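Local coordinates for protein 2-oxoglutarate dehydrogenase E3 component (Thermus thermophilus, PDB 2YQU) that probably catalyses the NAD(+)-dependent reoxidation of dihydrolipoyl groups, as the FAD-containing E3 component of 2-oxoglutarate dehydrogenase, at residues P144-T156 with R230-R242. Numbering follows the deposited sequence.
Sequences PPWAQVDYERVVT and RVTAVVPEAKGAR
Ala147 and Val234 form a single beta bridge: Val234 N donates to Trp146 O (3.1 Å), and Gln148 N donates to Val234 O (2.9 Å). The Trp146 ring lies between Pro144 CB on one face and Val231 O over the centre of the other. Its CZ3 meets Val231 CG1 at 3.6 Å, while Val234 CG2 sits at the ring edge. Val154 packs across Val234, with a tight CG1 to CG1 contact of 3.5 Å, and Val154 CG2 reaches Ala241 CB. With CG set between the backbone N and carbonyl carbon (chi1 68°), Asp150 turns OD2 to accept from Glu152 N, which makes an Asx turn, and also from Arg153 N and Val154 N. Its OD1 rests on Pro236 CB at 3.4 Å. An alanine here would probably leave those three amides without their shared acceptor and Pro236 without its contact to OD1. Arg153 lays one guanidinium face over Lys239 C. Its NE and Ala238 O share a water, and its NH2 bonds to Asp254 O. Val231 binds NAD(+) in another structure of this protein, though none is bound here, so the contact borders that site. Strand 154-155 edges the parallel sheet beside strand 255-258, whose Val256 touches Val234 and Ala241 of the antiparallel hairpin.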
loop_
_atom_site.group_PDB
_atom_site.type_symbol
_atom_site.label_atom_id
_atom_site.label_comp_id
_atom_site.label_asym_id
_atom_site.label_seq_id
_atom_site.Cartn_x
_atom_site.Cartn_y
_atom_site.Cartn_z
ATOM N N PRO A 144 5.960 -6.223 -35.945
ATOM C CA PRO A 144 5.499 -7.044 -37.070
ATOM C C PRO A 144 5.844 -6.384 -38.407
ATOM O O PRO A 144 5.939 -5.158 -38.468
ATOM C CB PRO A 144 3.983 -7.110 -36.868
ATOM C CG PRO A 144 3.784 -6.810 -35.407
ATOM C CD PRO A 144 4.847 -5.830 -35.060
ATOM N N PRO A 145 6.035 -7.173 -39.461
ATOM C CA PRO A 145 6.445 -6.616 -40.759
ATOM C C PRO A 145 5.462 -5.598 -41.348
ATOM O O PRO A 145 5.888 -4.742 -42.121
ATOM C CB PRO A 145 6.565 -7.854 -41.660
ATOM C CG PRO A 145 6.651 -9.005 -40.741
ATOM C CD PRO A 145 5.881 -8.639 -39.508
ATOM N N TRP A 146 4.187 -5.676 -40.971
ATOM C CA TRP A 146 3.175 -4.728 -41.457
ATOM C C TRP A 146 3.218 -3.372 -40.755
ATOM O O TRP A 146 2.585 -2.426 -41.210
ATOM C CB TRP A 146 1.758 -5.317 -41.362
ATOM C CG TRP A 146 1.413 -5.998 -40.076
ATOM C CD1 TRP A 146 1.359 -7.341 -39.858
ATOM C CD2 TRP A 146 1.060 -5.378 -38.828
ATOM N NE1 TRP A 146 0.998 -7.599 -38.559
ATOM C CE2 TRP A 146 0.807 -6.413 -37.903
ATOM C CE3 TRP A 146 0.932 -4.048 -38.395
ATOM C CZ2 TRP A 146 0.440 -6.169 -36.580
ATOM C CZ3 TRP A 146 0.563 -3.806 -37.076
ATOM C CH2 TRP A 146 0.322 -4.860 -36.189
ATOM N N ALA A 147 3.941 -3.282 -39.643
ATOM C CA ALA A 147 4.105 -2.018 -38.933
ATOM C C ALA A 147 5.382 -1.322 -39.371
ATOM O O ALA A 147 6.480 -1.775 -39.058
ATOM C CB ALA A 147 4.114 -2.246 -37.429
ATOM N N GLN A 148 5.230 -0.228 -40.110
ATOM C CA GLN A 148 6.371 0.546 -40.587
ATOM C C GLN A 148 6.740 1.590 -39.538
ATOM O O GLN A 148 6.258 2.719 -39.565
ATOM C CB GLN A 148 6.056 1.192 -41.944
ATOM C CG GLN A 148 5.762 0.167 -43.044
ATOM C CD GLN A 148 5.260 0.788 -44.338
ATOM O OE1 GLN A 148 4.335 0.261 -44.961
ATOM N NE2 GLN A 148 5.863 1.900 -44.743
ATOM N N VAL A 149 7.576 1.172 -38.598
ATOM C CA VAL A 149 8.035 2.014 -37.504
ATOM C C VAL A 149 9.176 2.893 -37.998
ATOM O O VAL A 149 10.227 2.382 -38.395
ATOM C CB VAL A 149 8.519 1.142 -36.318
ATOM C CG1 VAL A 149 9.155 1.995 -35.211
ATOM C CG2 VAL A 149 7.364 0.327 -35.774
ATOM N N ASP A 150 8.960 4.206 -37.984
ATOM C CA ASP A 150 10.008 5.175 -38.311
ATOM C C ASP A 150 10.549 5.902 -37.064
ATOM O O ASP A 150 11.323 6.848 -37.182
ATOM C CB ASP A 150 9.495 6.185 -39.359
ATOM C CG ASP A 150 8.414 7.095 -38.814
ATOM O OD1 ASP A 150 7.982 8.034 -39.525
ATOM O OD2 ASP A 150 7.940 6.953 -37.670
ATOM N N TYR A 151 10.117 5.468 -35.878
ATOM C CA TYR A 151 10.526 6.067 -34.595
ATOM C C TYR A 151 10.210 7.573 -34.463
ATOM O O TYR A 151 10.769 8.265 -33.614
ATOM C CB TYR A 151 12.007 5.766 -34.331
ATOM C CG TYR A 151 12.282 4.281 -34.380
ATOM C CD1 TYR A 151 12.909 3.699 -35.479
ATOM C CD2 TYR A 151 11.864 3.448 -33.347
ATOM C CE1 TYR A 151 13.134 2.321 -35.534
ATOM C CE2 TYR A 151 12.085 2.087 -33.389
ATOM C CZ TYR A 151 12.720 1.522 -34.484
ATOM O OH TYR A 151 12.935 0.163 -34.514
ATOM N N GLU A 152 9.276 8.051 -35.282
ATOM C CA GLU A 152 8.857 9.448 -35.288
ATOM C C GLU A 152 7.338 9.518 -35.169
ATOM O O GLU A 152 6.813 9.896 -34.124
ATOM C CB GLU A 152 9.319 10.145 -36.574
ATOM C CG GLU A 152 10.813 10.425 -36.628
ATOM C CD GLU A 152 11.299 10.777 -38.026
ATOM O OE1 GLU A 152 10.453 11.001 -38.926
ATOM O OE2 GLU A 152 12.534 10.837 -38.237
ATOM N N ARG A 153 6.644 9.148 -36.245
ATOM C CA ARG A 153 5.184 9.128 -36.285
ATOM C C ARG A 153 4.610 7.776 -35.864
ATOM O O ARG A 153 3.575 7.721 -35.206
ATOM C CB ARG A 153 4.689 9.487 -37.697
ATOM C CG ARG A 153 4.855 10.968 -38.053
ATOM C CD ARG A 153 4.016 11.896 -37.187
ATOM N NE ARG A 153 4.103 13.302 -37.583
ATOM C CZ ARG A 153 3.643 14.314 -36.850
ATOM N NH1 ARG A 153 3.766 15.562 -37.291
ATOM N NH2 ARG A 153 3.048 14.089 -35.681
ATOM N N VAL A 154 5.259 6.696 -36.288
ATOM C CA VAL A 154 4.958 5.347 -35.833
ATOM C C VAL A 154 6.109 4.911 -34.936
ATOM O O VAL A 154 7.252 4.842 -35.384
ATOM C CB VAL A 154 4.813 4.369 -37.015
ATOM C CG1 VAL A 154 4.424 2.983 -36.525
ATOM C CG2 VAL A 154 3.786 4.894 -38.009
ATOM N N VAL A 155 5.804 4.603 -33.677
ATOM C CA VAL A 155 6.815 4.503 -32.632
ATOM C C VAL A 155 6.672 3.269 -31.746
ATOM O O VAL A 155 5.642 2.603 -31.752
ATOM C CB VAL A 155 6.765 5.739 -31.696
ATOM C CG1 VAL A 155 6.914 7.045 -32.488
ATOM C CG2 VAL A 155 5.479 5.758 -30.857
ATOM N N THR A 156 7.727 3.001 -30.980
ATOM C CA THR A 156 7.705 2.026 -29.896
ATOM C C THR A 156 7.557 2.745 -28.562
ATOM O O THR A 156 7.478 3.973 -28.505
ATOM C CB THR A 156 9.002 1.181 -29.871
ATOM O OG1 THR A 156 10.134 2.013 -29.554
ATOM C CG2 THR A 156 9.301 0.600 -31.238
ATOM N N ARG A 230 -8.189 -6.790 -35.968
ATOM C CA ARG A 230 -6.878 -7.097 -36.530
ATOM C C ARG A 230 -6.335 -5.931 -37.356
ATOM O O ARG A 230 -6.868 -5.595 -38.413
ATOM C CB ARG A 230 -6.945 -8.348 -37.403
ATOM C CG ARG A 230 -5.573 -8.785 -37.905
ATOM C CD ARG A 230 -5.513 -10.231 -38.346
ATOM N NE ARG A 230 -6.178 -10.440 -39.625
ATOM C CZ ARG A 230 -5.624 -10.239 -40.818
ATOM N NH1 ARG A 230 -4.377 -9.801 -40.935
ATOM N NH2 ARG A 230 -6.324 -10.480 -41.909
ATOM N N VAL A 231 -5.250 -5.338 -36.877
ATOM C CA VAL A 231 -4.535 -4.312 -37.623
ATOM C C VAL A 231 -3.723 -4.998 -38.723
ATOM O O VAL A 231 -3.018 -5.977 -38.466
ATOM C CB VAL A 231 -3.600 -3.499 -36.700
ATOM C CG1 VAL A 231 -2.749 -2.528 -37.510
ATOM C CG2 VAL A 231 -4.414 -2.763 -35.645
ATOM N N THR A 232 -3.842 -4.486 -39.945
ATOM C CA THR A 232 -3.179 -5.073 -41.106
ATOM C C THR A 232 -2.023 -4.215 -41.613
ATOM O O THR A 232 -1.166 -4.715 -42.345
ATOM C CB THR A 232 -4.186 -5.301 -42.241
ATOM O OG1 THR A 232 -4.946 -4.111 -42.475
ATOM C CG2 THR A 232 -5.214 -6.340 -41.855
ATOM N N ALA A 233 -1.999 -2.934 -41.247
ATOM C CA ALA A 233 -0.886 -2.057 -41.605
ATOM C C ALA A 233 -0.813 -0.842 -40.689
ATOM O O ALA A 233 -1.828 -0.357 -40.209
ATOM C CB ALA A 233 -1.011 -1.593 -43.064
ATOM N N VAL A 234 0.403 -0.370 -40.448
ATOM C CA VAL A 234 0.626 0.926 -39.822
ATOM C C VAL A 234 1.671 1.627 -40.664
ATOM O O VAL A 234 2.765 1.106 -40.848
ATOM C CB VAL A 234 1.102 0.802 -38.364
ATOM C CG1 VAL A 234 1.281 2.192 -37.734
ATOM C CG2 VAL A 234 0.109 -0.025 -37.555
ATOM N N VAL A 235 1.321 2.796 -41.192
ATOM C CA VAL A 235 2.174 3.501 -42.142
ATOM C C VAL A 235 2.300 4.974 -41.760
ATOM O O VAL A 235 1.301 5.631 -41.506
ATOM C CB VAL A 235 1.608 3.406 -43.585
ATOM C CG1 VAL A 235 2.594 4.000 -44.590
ATOM C CG2 VAL A 235 1.283 1.966 -43.946
ATOM N N PRO A 236 3.519 5.497 -41.697
ATOM C CA PRO A 236 3.699 6.934 -41.471
ATOM C C PRO A 236 3.228 7.762 -42.665
ATOM O O PRO A 236 3.280 7.301 -43.801
ATOM C CB PRO A 236 5.210 7.086 -41.248
ATOM C CG PRO A 236 5.834 5.852 -41.764
ATOM C CD PRO A 236 4.801 4.779 -41.797
ATOM N N GLU A 237 2.734 8.958 -42.378
ATOM C CA GLU A 237 2.338 9.932 -43.394
ATOM C C GLU A 237 3.049 11.255 -43.099
ATOM O O GLU A 237 3.811 11.350 -42.133
ATOM C CB GLU A 237 0.816 10.087 -43.392
ATOM C CG GLU A 237 0.100 8.831 -43.869
ATOM C CD GLU A 237 -1.401 8.859 -43.664
ATOM O OE1 GLU A 237 -2.100 8.133 -44.395
ATOM O OE2 GLU A 237 -1.892 9.583 -42.776
ATOM N N ALA A 238 2.802 12.268 -43.929
ATOM C CA ALA A 238 3.534 13.536 -43.859
ATOM C C ALA A 238 3.531 14.189 -42.474
ATOM O O ALA A 238 4.584 14.595 -41.972
ATOM C CB ALA A 238 2.993 14.513 -44.908
ATOM N N LYS A 239 2.353 14.288 -41.859
ATOM C CA LYS A 239 2.219 14.897 -40.534
ATOM C C LYS A 239 1.281 14.067 -39.650
ATOM O O LYS A 239 0.450 14.597 -38.907
ATOM C CB LYS A 239 1.739 16.348 -40.656
ATOM C CG LYS A 239 0.412 16.517 -41.374
ATOM C CD LYS A 239 0.098 17.986 -41.615
ATOM C CE LYS A 239 0.748 18.496 -42.888
ATOM N NZ LYS A 239 0.748 19.984 -42.920
ATOM N N GLY A 240 1.449 12.752 -39.739
ATOM C CA GLY A 240 0.665 11.809 -38.967
ATOM C C GLY A 240 0.993 10.381 -39.359
ATOM O O GLY A 240 2.104 10.092 -39.794
ATOM N N ALA A 241 0.019 9.495 -39.194
ATOM C CA ALA A 241 0.152 8.088 -39.570
ATOM C C ALA A 241 -1.222 7.459 -39.695
ATOM O O ALA A 241 -2.178 7.906 -39.062
ATOM C CB ALA A 241 0.995 7.323 -38.546
ATOM N N ARG A 242 -1.329 6.431 -40.530
ATOM C CA ARG A 242 -2.571 5.692 -40.657
ATOM C C ARG A 242 -2.432 4.271 -40.138
ATOM O O ARG A 242 -1.343 3.700 -40.113
ATOM C CB ARG A 242 -3.088 5.698 -42.103
ATOM C CG ARG A 242 -2.248 4.944 -43.123
ATOM C CD ARG A 242 -2.911 4.867 -44.501
ATOM N NE ARG A 242 -2.123 4.089 -45.452
ATOM C CZ ARG A 242 -1.041 4.532 -46.089
ATOM N NH1 ARG A 242 -0.593 5.770 -45.909
ATOM N NH2 ARG A 242 -0.406 3.724 -46.929
HETATM O O HOH W 1 6.121 14.262 -39.773
#